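Local coordinates for thiosulfate sulfurtransferase YnjE (Escherichia coli K-12, PDB 3IPP), which catalyses the transfer of sulfur from thiosulfate to cyanide, yielding thiocyanate and sulfite, and is built from three rhodanese domains, at residues Glu181-Lys186 against Gly393-Ser398; Ala217-Gln222 against Thr368-Ser373; Gln272-Met277 against Val387-Gly392; Ser293-Pro298 against Ser363-Thr368. All coordinates share one frame; numbering follows the deposited sequence.

Contact 1 of 4, residues Glu181-Lys186 against Gly393-Ser398; sequences EPLWNK and GWYEWS. With NA (sodium ion), chain G.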
# COMPACT_ATOMS: atom_id res chain seq x y z
N GLU A 181 -11.34 -10.32 20.47
CA GLU A 181 -12.78 -10.55 20.50
C GLU A 181 -13.42 -9.45 21.39
O GLU A 181 -12.76 -8.91 22.26
CB GLU A 181 -13.09 -11.97 21.00
CG GLU A 181 -14.26 -12.59 20.21
CD GLU A 181 -13.85 -13.59 19.14
OE1 GLU A 181 -12.78 -14.22 19.27
OE2 GLU A 181 -14.64 -13.77 18.17
N PRO A 182 -14.72 -9.13 21.20
CA PRO A 182 -15.81 -9.77 20.45
C PRO A 182 -15.97 -9.35 18.98
O PRO A 182 -16.45 -10.16 18.16
CB PRO A 182 -17.06 -9.42 21.28
CG PRO A 182 -16.74 -8.11 21.97
CD PRO A 182 -15.21 -7.98 22.00
N LEU A 183 -15.56 -8.12 18.65
CA LEU A 183 -15.73 -7.57 17.30
C LEU A 183 -14.50 -7.56 16.41
O LEU A 183 -14.59 -7.13 15.27
CB LEU A 183 -16.26 -6.16 17.39
CG LEU A 183 -17.76 -5.95 17.58
CD1 LEU A 183 -17.97 -4.44 17.74
CD2 LEU A 183 -18.56 -6.53 16.38
N TRP A 184 -13.36 -8.02 16.92
CA TRP A 184 -12.07 -7.89 16.26
C TRP A 184 -11.74 -6.43 15.98
O TRP A 184 -11.22 -6.02 14.93
CB TRP A 184 -11.95 -8.84 15.04
CG TRP A 184 -11.91 -10.26 15.53
CD1 TRP A 184 -12.91 -11.18 15.43
CD2 TRP A 184 -10.86 -10.89 16.32
NE1 TRP A 184 -12.54 -12.36 16.06
CE2 TRP A 184 -11.29 -12.21 16.60
CE3 TRP A 184 -9.60 -10.47 16.79
CZ2 TRP A 184 -10.50 -13.13 17.35
CZ3 TRP A 184 -8.80 -11.39 17.54
CH2 TRP A 184 -9.26 -12.71 17.80
N ASN A 185 -12.12 -5.62 16.95
CA ASN A 185 -11.74 -4.24 16.96
C ASN A 185 -10.48 -4.13 17.80
O ASN A 185 -10.15 -5.05 18.55
CB ASN A 185 -12.88 -3.37 17.50
CG ASN A 185 -13.85 -2.96 16.41
OD1 ASN A 185 -13.70 -3.36 15.26
ND2 ASN A 185 -14.86 -2.17 16.76
N LYS A 186 -9.79 -3.00 17.67
CA LYS A 186 -8.56 -2.79 18.42
C LYS A 186 -8.88 -2.87 19.92
O LYS A 186 -9.98 -2.54 20.34
CB LYS A 186 -7.93 -1.45 18.08
CG LYS A 186 -8.73 -0.28 18.51
CD LYS A 186 -8.05 1.01 18.15
CE LYS A 186 -9.11 2.16 18.13
NZ LYS A 186 -9.77 2.45 19.45
N GLY A 393 -16.38 -2.57 10.52
CA GLY A 393 -16.51 -3.14 9.17
C GLY A 393 -17.82 -3.89 9.01
O GLY A 393 -18.80 -3.61 9.73
N TRP A 394 -17.87 -4.85 8.10
CA TRP A 394 -19.10 -5.57 7.78
C TRP A 394 -19.52 -6.42 8.96
O TRP A 394 -20.68 -6.67 9.17
CB TRP A 394 -18.90 -6.42 6.54
CG TRP A 394 -20.07 -7.32 6.22
CD1 TRP A 394 -20.10 -8.67 6.31
CD2 TRP A 394 -21.40 -6.91 5.81
NE1 TRP A 394 -21.34 -9.14 5.97
CE2 TRP A 394 -22.16 -8.09 5.65
CE3 TRP A 394 -22.01 -5.66 5.57
CZ2 TRP A 394 -23.50 -8.08 5.28
CZ3 TRP A 394 -23.35 -5.64 5.15
CH2 TRP A 394 -24.08 -6.84 5.03
N TYR A 395 -18.56 -6.91 9.72
CA TYR A 395 -18.88 -7.74 10.89
C TYR A 395 -19.77 -6.96 11.87
O TYR A 395 -20.81 -7.47 12.27
CB TYR A 395 -17.57 -8.21 11.53
CG TYR A 395 -17.67 -9.31 12.55
CD1 TYR A 395 -18.70 -10.27 12.52
CD2 TYR A 395 -16.70 -9.40 13.54
CE1 TYR A 395 -18.76 -11.28 13.50
CE2 TYR A 395 -16.75 -10.38 14.51
CZ TYR A 395 -17.77 -11.32 14.49
OH TYR A 395 -17.77 -12.26 15.49
N GLU A 396 -19.40 -5.73 12.22
CA GLU A 396 -20.25 -4.95 13.10
C GLU A 396 -21.49 -4.44 12.38
O GLU A 396 -22.59 -4.51 12.92
CB GLU A 396 -19.49 -3.81 13.76
CG GLU A 396 -20.34 -3.02 14.71
CD GLU A 396 -19.65 -1.73 15.18
OE1 GLU A 396 -18.90 -1.10 14.41
OE2 GLU A 396 -19.85 -1.35 16.36
N TRP A 397 -21.35 -3.91 11.18
CA TRP A 397 -22.52 -3.42 10.47
C TRP A 397 -23.67 -4.41 10.41
O TRP A 397 -24.81 -4.11 10.82
CB TRP A 397 -22.15 -2.96 9.08
CG TRP A 397 -23.24 -2.16 8.41
CD1 TRP A 397 -24.23 -2.64 7.59
CD2 TRP A 397 -23.41 -0.73 8.44
NE1 TRP A 397 -25.02 -1.62 7.15
CE2 TRP A 397 -24.53 -0.43 7.62
CE3 TRP A 397 -22.71 0.32 9.06
CZ2 TRP A 397 -25.01 0.89 7.41
CZ3 TRP A 397 -23.18 1.64 8.87
CH2 TRP A 397 -24.31 1.91 8.03
N SER A 398 -23.37 -5.59 9.88
CA SER A 398 -24.43 -6.61 9.68
C SER A 398 -24.93 -7.32 10.97
O SER A 398 -25.81 -8.16 10.88
CB SER A 398 -24.00 -7.63 8.64
OG SER A 398 -22.80 -8.26 9.04
NA NA G . -12.53 -4.56 13.39
O HOH W 1 -14.50 -5.72 12.94
O HOH W 2 -16.17 0.11 15.09
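Tyr395 and Glu396 both carry CG anti to the backbone N (chi1 -167° and -178°), and this sends their side chains off helix 393-397 onto Pro182, Leu183 and Trp184. Leu183 O sits at the edge of the Tyr395 ring, near its plane, 3.5 Å from CD2. Further along the ring, Tyr395 CE2 comes 4.0 Å from Trp184 CD1, at the edge of the indole. Both methyls of Leu183 reach Glu396, the next residue of the helix. Leu183 CD2 rests on Glu396 CB at 3.9 Å. The two side chains cross at a slant, and CD1 comes nearest to OE2, 3.9 Å away. This is a junction between the second and third rhodanese domains, placed at a shared sodium site and near the protein surface. A cis peptide before Pro182 shapes the loop. Trp184 O and Asn185 OD1 each bind the sodium at 2.5 Å, and Thr368 and Asp391 of the third domain complete the shell with water 1. That water donates to Leu183 O at 2.7 Å, so the carbonyl beside the Tyr395 ring has a polar partner. Water 2 links the two sides once more: it accepts from Asn185 ND2 at 3.1 Å and donates to Glu396 OE1 at 3.1 Å. The same OE1 is hydrogen-bonded to Tyr390 OH, which gives the carboxylate a second hold.

Contact 2 of 4, residues Ala217-Gln222 against Thr368-Ser373; sequences AARVAQ and TGWRAS. With NA (sodium ion), chain G; PO4 (phosphate ion), chain C.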
# COMPACT_ATOMS: atom_id res chain seq x y z
N ALA A 217 0.82 -6.35 8.83
CA ALA A 217 1.70 -5.30 9.26
C ALA A 217 0.95 -3.98 9.22
O ALA A 217 1.08 -3.19 10.16
CB ALA A 217 2.95 -5.25 8.39
N ALA A 218 0.20 -3.72 8.16
CA ALA A 218 -0.60 -2.48 8.06
C ALA A 218 -1.60 -2.30 9.22
O ALA A 218 -1.81 -1.20 9.70
CB ALA A 218 -1.35 -2.38 6.70
N ARG A 219 -2.20 -3.41 9.66
CA ARG A 219 -3.18 -3.38 10.71
C ARG A 219 -2.54 -2.84 11.98
O ARG A 219 -3.05 -1.90 12.60
CB ARG A 219 -3.75 -4.77 10.94
CG ARG A 219 -4.62 -4.87 12.19
CD ARG A 219 -5.91 -3.99 12.13
NE ARG A 219 -6.87 -4.43 13.14
CZ ARG A 219 -8.03 -3.84 13.44
NH1 ARG A 219 -8.45 -2.73 12.83
NH2 ARG A 219 -8.78 -4.39 14.38
N VAL A 220 -1.41 -3.45 12.35
CA VAL A 220 -0.61 -3.02 13.46
C VAL A 220 -0.25 -1.53 13.28
O VAL A 220 -0.35 -0.74 14.23
CB VAL A 220 0.62 -3.94 13.58
CG1 VAL A 220 1.65 -3.38 14.57
CG2 VAL A 220 0.18 -5.35 14.00
N ALA A 221 0.10 -1.14 12.06
CA ALA A 221 0.67 0.17 11.79
C ALA A 221 -0.34 1.28 12.02
O ALA A 221 -0.03 2.30 12.67
CB ALA A 221 1.22 0.20 10.33
N GLN A 222 -1.54 1.11 11.45
CA GLN A 222 -2.63 2.07 11.58
C GLN A 222 -3.00 2.21 13.05
O GLN A 222 -3.26 3.33 13.55
CB GLN A 222 -3.85 1.64 10.74
CG GLN A 222 -4.94 2.69 10.68
CD GLN A 222 -5.93 2.61 11.80
OE1 GLN A 222 -5.95 1.65 12.58
NE2 GLN A 222 -6.78 3.61 11.90
N THR A 368 -12.89 -7.20 9.01
CA THR A 368 -12.60 -6.68 10.34
C THR A 368 -11.53 -5.62 10.39
O THR A 368 -11.18 -5.14 11.47
CB THR A 368 -12.27 -7.81 11.33
OG1 THR A 368 -11.02 -8.42 10.98
CG2 THR A 368 -13.41 -8.86 11.37
N GLY A 369 -11.00 -5.22 9.24
CA GLY A 369 -10.13 -4.04 9.22
C GLY A 369 -8.72 -4.20 8.69
O GLY A 369 -8.03 -3.20 8.46
N TRP A 370 -8.27 -5.43 8.47
CA TRP A 370 -6.90 -5.67 7.94
C TRP A 370 -6.71 -5.18 6.50
O TRP A 370 -5.80 -4.37 6.23
CB TRP A 370 -6.51 -7.14 8.01
CG TRP A 370 -6.21 -7.71 9.37
CD1 TRP A 370 -6.80 -7.39 10.57
CD2 TRP A 370 -5.28 -8.76 9.65
NE1 TRP A 370 -6.29 -8.17 11.57
CE2 TRP A 370 -5.36 -9.03 11.03
CE3 TRP A 370 -4.40 -9.53 8.86
CZ2 TRP A 370 -4.58 -10.01 11.65
CZ3 TRP A 370 -3.62 -10.51 9.46
CH2 TRP A 370 -3.70 -10.74 10.85
N ARG A 371 -7.56 -5.63 5.59
CA ARG A 371 -7.53 -5.10 4.23
C ARG A 371 -7.63 -3.58 4.17
O ARG A 371 -6.86 -2.94 3.43
CB ARG A 371 -8.61 -5.72 3.36
CG ARG A 371 -8.32 -7.17 2.97
CD ARG A 371 -9.45 -7.77 2.12
NE ARG A 371 -10.60 -8.07 2.96
CZ ARG A 371 -11.80 -8.46 2.53
NH1 ARG A 371 -12.07 -8.66 1.21
NH2 ARG A 371 -12.76 -8.67 3.43
N ALA A 372 -8.53 -2.99 4.96
CA ALA A 372 -8.68 -1.52 5.04
C ALA A 372 -7.44 -0.79 5.61
O ALA A 372 -7.11 0.36 5.20
CB ALA A 372 -9.96 -1.15 5.84
N SER A 373 -6.78 -1.42 6.58
CA SER A 373 -5.54 -0.88 7.14
C SER A 373 -4.48 -0.76 6.05
O SER A 373 -3.78 0.26 5.96
CB SER A 373 -5.01 -1.78 8.28
OG SER A 373 -5.92 -1.75 9.39
NA NA G . -12.53 -4.56 13.39
P PO4 C . -9.81 -8.67 7.58
O1 PO4 C . -11.20 -9.23 7.53
O2 PO4 C . -9.49 -7.90 6.30
O3 PO4 C . -9.75 -7.72 8.76
O4 PO4 C . -8.90 -9.88 7.76
O HOH W 3 -6.85 -0.49 11.63
O HOH W 1 -14.50 -5.72 12.94
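Arg219 lays its methylene CG over the five-membered ring of Trp370, a CH-pi contact 4.0 Å from the ring centroid and 28° off the normal. The bend at chi2 (63°) then carries the chain past Ser373, where Arg219 CD is 3.5 Å from Ser373 OG. Ser373 CB packs on the helix backbone, 3.4 Å from Arg219 CA. Helix 214-227 of the second rhodanese domain packs here on the start of helix 370-381 of the third. One face of the guanidinium lies against Thr368 O, which binds the sodium. Ser373 OG donates to Gly369 O at 2.7 Å, and water 3 joins this hydroxyl to Arg219 NH1 and Gln222 OE1. Glu179 makes a salt bridge with Arg219 NE and accepts a hydrogen bond from Trp370 NE1. Arg219 NH1 also bonds Asp391 OD1. With an alanine here, Glu179 and Asp391 would probably each lose a charged partner, and the Trp370 face its aliphatic cover. At its N-terminal end, helix 370-381 holds a phosphate, probably from the crystallisation liquor. Trp370 N gives O3 a straight bond of 2.7 Å, and Arg371 N binds O2. Their convergence in the active-site loop is consistent with a pocket suited to negatively charged thiosulfate.

Contact 3 of 4, residues Gln272-Met277 against Val387-Gly392; sequences QLMLDM and VSVYDG. With NA (sodium ion), chain G.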
# COMPACT_ATOMS: atom_id res chain seq x y z
N GLN A 272 -8.77 10.54 15.69
CA GLN A 272 -9.51 10.70 14.42
C GLN A 272 -9.22 9.65 13.35
O GLN A 272 -9.93 9.57 12.35
CB GLN A 272 -9.36 12.11 13.85
CG GLN A 272 -8.10 12.35 13.06
CD GLN A 272 -6.88 12.52 13.98
OE1 GLN A 272 -6.97 12.44 15.20
NE2 GLN A 272 -5.70 12.69 13.35
N LEU A 273 -8.18 8.83 13.55
CA LEU A 273 -7.76 7.81 12.57
C LEU A 273 -8.60 6.53 12.64
O LEU A 273 -8.54 5.67 11.77
CB LEU A 273 -6.26 7.48 12.67
CG LEU A 273 -5.21 8.59 12.45
CD1 LEU A 273 -3.73 8.03 12.62
CD2 LEU A 273 -5.33 9.46 11.13
N MET A 274 -9.41 6.42 13.68
CA MET A 274 -10.32 5.29 13.78
C MET A 274 -11.78 5.75 13.98
O MET A 274 -12.10 6.54 14.90
CB MET A 274 -9.86 4.36 14.91
CG MET A 274 -10.47 2.97 14.81
SD MET A 274 -9.62 1.95 13.55
CE MET A 274 -8.46 1.04 14.55
N LEU A 275 -12.68 5.28 13.11
CA LEU A 275 -14.10 5.59 13.25
C LEU A 275 -14.91 4.41 13.85
O LEU A 275 -14.65 3.23 13.53
CB LEU A 275 -14.69 6.04 11.90
CG LEU A 275 -14.10 7.27 11.18
CD1 LEU A 275 -15.05 7.75 10.06
CD2 LEU A 275 -13.84 8.46 12.08
N ASP A 276 -15.89 4.73 14.71
CA ASP A 276 -16.88 3.76 15.13
C ASP A 276 -18.01 3.73 14.09
O ASP A 276 -17.96 4.47 13.09
CB ASP A 276 -17.40 4.10 16.55
CG ASP A 276 -18.26 5.36 16.60
OD1 ASP A 276 -18.75 5.82 15.53
OD2 ASP A 276 -18.45 5.90 17.71
N MET A 277 -19.02 2.90 14.31
CA MET A 277 -20.12 2.70 13.36
C MET A 277 -20.93 3.97 13.02
O MET A 277 -21.15 4.25 11.85
CB MET A 277 -21.11 1.69 13.92
CG MET A 277 -22.09 1.12 12.86
SD MET A 277 -23.05 -0.17 13.65
CE MET A 277 -23.08 -1.23 12.32
N VAL A 387 -8.10 10.54 6.27
CA VAL A 387 -8.33 9.12 6.14
C VAL A 387 -8.38 8.45 7.48
O VAL A 387 -7.76 8.90 8.45
CB VAL A 387 -7.28 8.44 5.21
CG1 VAL A 387 -7.47 8.92 3.80
CG2 VAL A 387 -5.84 8.63 5.68
N SER A 388 -9.06 7.33 7.52
CA SER A 388 -9.28 6.63 8.76
C SER A 388 -9.72 5.24 8.39
O SER A 388 -9.91 4.94 7.20
CB SER A 388 -10.40 7.31 9.59
OG SER A 388 -11.63 7.24 8.88
N VAL A 389 -9.85 4.39 9.40
CA VAL A 389 -10.41 3.05 9.24
C VAL A 389 -11.64 2.92 10.11
O VAL A 389 -11.63 3.33 11.26
CB VAL A 389 -9.38 1.97 9.60
CG1 VAL A 389 -10.05 0.59 9.71
CG2 VAL A 389 -8.25 2.00 8.58
N TYR A 390 -12.71 2.40 9.52
CA TYR A 390 -13.89 2.08 10.28
C TYR A 390 -13.75 0.64 10.77
O TYR A 390 -14.05 -0.30 10.06
CB TYR A 390 -15.17 2.35 9.50
CG TYR A 390 -16.32 1.56 10.03
CD1 TYR A 390 -16.59 1.52 11.42
CD2 TYR A 390 -17.15 0.82 9.17
CE1 TYR A 390 -17.65 0.75 11.93
CE2 TYR A 390 -18.24 0.04 9.67
CZ TYR A 390 -18.47 0.02 11.05
OH TYR A 390 -19.48 -0.74 11.56
N ASP A 391 -13.27 0.52 12.00
CA ASP A 391 -12.84 -0.73 12.59
C ASP A 391 -13.84 -1.88 12.46
O ASP A 391 -13.51 -2.99 11.95
CB ASP A 391 -12.44 -0.45 14.06
CG ASP A 391 -11.52 -1.50 14.65
OD1 ASP A 391 -11.21 -2.52 14.00
OD2 ASP A 391 -11.09 -1.31 15.80
N GLY A 392 -15.05 -1.66 12.95
CA GLY A 392 -16.10 -2.67 12.94
C GLY A 392 -16.43 -3.33 11.61
O GLY A 392 -16.77 -4.54 11.58
NA NA G . -12.53 -4.56 13.39
O HOH W 1 -14.50 -5.72 12.94
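Met274 folds its side chain into the hollow between Val389 and Asp391. Its CG is anti to the backbone N (chi1 -162°), and bends at chi2 and chi3 turn the thioether across strand 387-390 towards Asp391. SD lies 3.3 Å from Val389 O and also meets Asp391 CB, and the methyl CE ends 3.7 Å from Asp391 OD2. That OD2 is hydrogen-bonded to Lys186 N of the second rhodanese domain. Gln222 and Tyr226 of helix 214-227 touch Met274 too, so its bulk also meets the second domain. Leu275 fills a dip on the other face of the sheet. Its CG presses on Ser388 OG at 3.4 Å, a hydroxyl that is hydrogen-bonded to Ser363 OG. Leu273 is placed nearer the start of the pair, with CD2 against Val387 O. The backbones run parallel here: Val389 N donates to Leu273 O at 3.0 Å, and Leu275 N to Val389 O at 2.9 Å. Strand 274-275 thus forms the edge, beside strand 387-390, of the five-stranded parallel sheet of the third rhodanese domain. Past this pairing Asp391 N makes only a weak bond to Leu275 O. The Tyr390 ring turns its edge to Leu275 O, with CD1 3.3 Å away. It then slides along Met277, the two side chains side by side and pointing the same way. Tyr390 CE1 lies 3.5 Å from Met277 CA, and Met277 CG packs near the phenol oxygen. Asp391 reaches the sodium through both its backbone O and OD1, the latter at 2.5 Å.

Contact 4 of 4, residues Ser293-Pro298 against Ser363-Thr368; sequences SIRSWP and SFYCGT. With NA (sodium ion), chain G; PO4 (phosphate ion), chain C.
The active-site loop of the third rhodanese domain starts here, where strand 361-365 ends and Cys366, the persulfide-forming cysteine, follows. Strand 289-293 runs parallel beside it. Ile294 N donates to Tyr365 O at 2.9 Å, with an N-H...O angle of 170°. Tyr365 has CG between its backbone N and carbonyl carbon (chi1 75°), which folds the ring across the neighbouring strand. Ser293 CA lies over the ring face, 4.0 Å from its centroid, in a CH-pi contact, and Ser293 CB is 3.3 Å from Tyr365 OH. Arg295 CD touches the ring at CE2. Glu315 gathers the polar ends, bonding Tyr365 OH and Ser293 OG and making a salt bridge with Arg295. Arg295 NH1 also bonds Gly314 O. A leucine in place of Tyr365 would probably leave Glu315 without one of its hydroxyl partners and Ser293 without its flat cover. Cys366 is flanked by the same stretch of chain: Ile294 O lies 3.3 Å from Cys366 CB, and Arg295 CG 3.6 Å from Cys366 CA. Its SG faces the bound phosphate, 3.3 Å from O2. On the other face of the sheet, Ile294 CD1 meets Phe364 CD1 at 3.8 Å. There Phe364 packs against helix 370-381, on Ala372 and Thr375, while Tyr365 touches Tyr390 of the adjoining strand 387-390.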
# COMPACT_ATOMS: atom_id res chain seq x y z
N SER A 293 -15.49 0.51 0.80
CA SER A 293 -15.46 -0.90 1.01
C SER A 293 -14.26 -1.45 0.28
O SER A 293 -14.19 -1.38 -0.97
CB SER A 293 -16.70 -1.56 0.46
OG SER A 293 -16.56 -3.00 0.48
N ILE A 294 -13.33 -1.98 1.08
CA ILE A 294 -12.18 -2.72 0.57
C ILE A 294 -12.49 -4.20 0.71
O ILE A 294 -11.87 -4.89 1.50
CB ILE A 294 -10.92 -2.38 1.34
CG1 ILE A 294 -10.73 -0.85 1.38
CG2 ILE A 294 -9.69 -3.04 0.68
CD1 ILE A 294 -10.57 -0.19 -0.01
N ARG A 295 -13.49 -4.66 -0.05
CA ARG A 295 -13.94 -6.04 -0.06
C ARG A 295 -14.00 -6.53 -1.53
O ARG A 295 -14.13 -5.72 -2.48
CB ARG A 295 -15.33 -6.10 0.57
CG ARG A 295 -15.31 -5.72 2.11
CD ARG A 295 -16.72 -5.69 2.70
NE ARG A 295 -17.21 -7.06 2.88
CZ ARG A 295 -18.47 -7.43 2.81
NH1 ARG A 295 -19.38 -6.54 2.53
NH2 ARG A 295 -18.81 -8.70 3.00
N SER A 296 -13.89 -7.83 -1.74
CA SER A 296 -14.00 -8.35 -3.04
C SER A 296 -15.35 -8.12 -3.62
O SER A 296 -16.28 -7.81 -2.93
CB SER A 296 -13.65 -9.84 -3.10
OG SER A 296 -14.58 -10.61 -2.40
N TRP A 297 -15.44 -8.36 -4.91
CA TRP A 297 -16.60 -8.05 -5.66
C TRP A 297 -17.73 -9.02 -5.26
O TRP A 297 -18.88 -8.59 -5.12
CB TRP A 297 -16.30 -8.05 -7.15
CG TRP A 297 -17.51 -8.01 -8.07
CD1 TRP A 297 -18.04 -9.05 -8.79
CD2 TRP A 297 -18.33 -6.86 -8.38
NE1 TRP A 297 -19.10 -8.61 -9.56
CE2 TRP A 297 -19.31 -7.28 -9.32
CE3 TRP A 297 -18.31 -5.50 -7.98
CZ2 TRP A 297 -20.29 -6.40 -9.84
CZ3 TRP A 297 -19.30 -4.61 -8.49
CH2 TRP A 297 -20.26 -5.07 -9.44
N PRO A 298 -17.41 -10.32 -5.09
CA PRO A 298 -18.46 -11.20 -4.54
C PRO A 298 -18.94 -10.80 -3.12
O PRO A 298 -20.09 -11.04 -2.76
CB PRO A 298 -17.81 -12.62 -4.56
CG PRO A 298 -16.82 -12.54 -5.65
CD PRO A 298 -16.25 -11.11 -5.56
N SER A 363 -12.99 6.99 4.82
CA SER A 363 -12.76 5.95 5.78
C SER A 363 -12.91 4.62 5.07
O SER A 363 -13.89 4.43 4.28
CB SER A 363 -13.76 6.03 6.95
OG SER A 363 -13.33 5.20 8.01
N PHE A 364 -11.93 3.72 5.33
CA PHE A 364 -11.87 2.40 4.72
C PHE A 364 -12.37 1.36 5.71
O PHE A 364 -12.05 1.44 6.90
CB PHE A 364 -10.41 2.06 4.33
CG PHE A 364 -9.77 3.06 3.39
CD1 PHE A 364 -10.02 2.99 2.02
CD2 PHE A 364 -8.94 4.06 3.88
CE1 PHE A 364 -9.47 3.90 1.12
CE2 PHE A 364 -8.36 5.01 3.00
CZ PHE A 364 -8.62 4.94 1.61
N TYR A 365 -13.10 0.35 5.22
CA TYR A 365 -13.43 -0.80 6.06
C TYR A 365 -13.45 -2.05 5.20
O TYR A 365 -13.44 -1.94 4.00
CB TYR A 365 -14.82 -0.59 6.69
CG TYR A 365 -15.94 -0.80 5.70
CD1 TYR A 365 -16.37 0.23 4.89
CD2 TYR A 365 -16.51 -2.07 5.53
CE1 TYR A 365 -17.38 0.01 3.93
CE2 TYR A 365 -17.53 -2.29 4.62
CZ TYR A 365 -17.94 -1.24 3.83
OH TYR A 365 -18.90 -1.46 2.94
N CYS A 366 -13.56 -3.23 5.82
CA CYS A 366 -13.65 -4.48 5.11
C CYS A 366 -14.34 -5.41 6.07
O CYS A 366 -15.39 -5.08 6.59
CB CYS A 366 -12.26 -5.04 4.78
SG CYS A 366 -11.17 -5.11 6.19
N GLY A 367 -13.74 -6.57 6.31
CA GLY A 367 -14.36 -7.60 7.16
C GLY A 367 -14.15 -7.17 8.58
O GLY A 367 -15.13 -6.78 9.31
N THR A 368 -12.89 -7.20 9.01
CA THR A 368 -12.60 -6.68 10.34
C THR A 368 -11.53 -5.62 10.39
O THR A 368 -11.18 -5.14 11.47
CB THR A 368 -12.27 -7.81 11.33
OG1 THR A 368 -11.02 -8.42 10.98
CG2 THR A 368 -13.41 -8.86 11.37
NA NA G . -12.53 -4.56 13.39
P PO4 C . -9.81 -8.67 7.58
O1 PO4 C . -11.20 -9.23 7.53
O2 PO4 C . -9.49 -7.90 6.30
O3 PO4 C . -9.75 -7.72 8.76
O4 PO4 C . -8.90 -9.88 7.76
O HOH W 1 -14.50 -5.72 12.94

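Overall arrangement
All four contacts gather round the catalytic loop, with centres 11 to 13 Å apart. Contacts 3 and 4 belong to one sheet: strands 387-390 and 361-365 are neighbours, joined by Tyr390 N to Phe364 O at 2.9 Å. Contact 4 leads into contact 2 through Thr368, which binds phosphate by its amide and hydroxyl and sodium by its carbonyl. Contacts 1 and 2 bring the second domain to this loop, and each also grips Asp391 of contact 3: Lys186 N is 2.8 Å from OD2, and Arg219 NH1 3.0 Å from OD1. Trp394 N bonds Cys366 O at 2.9 Å, tying contact 1 to the active-site cysteine.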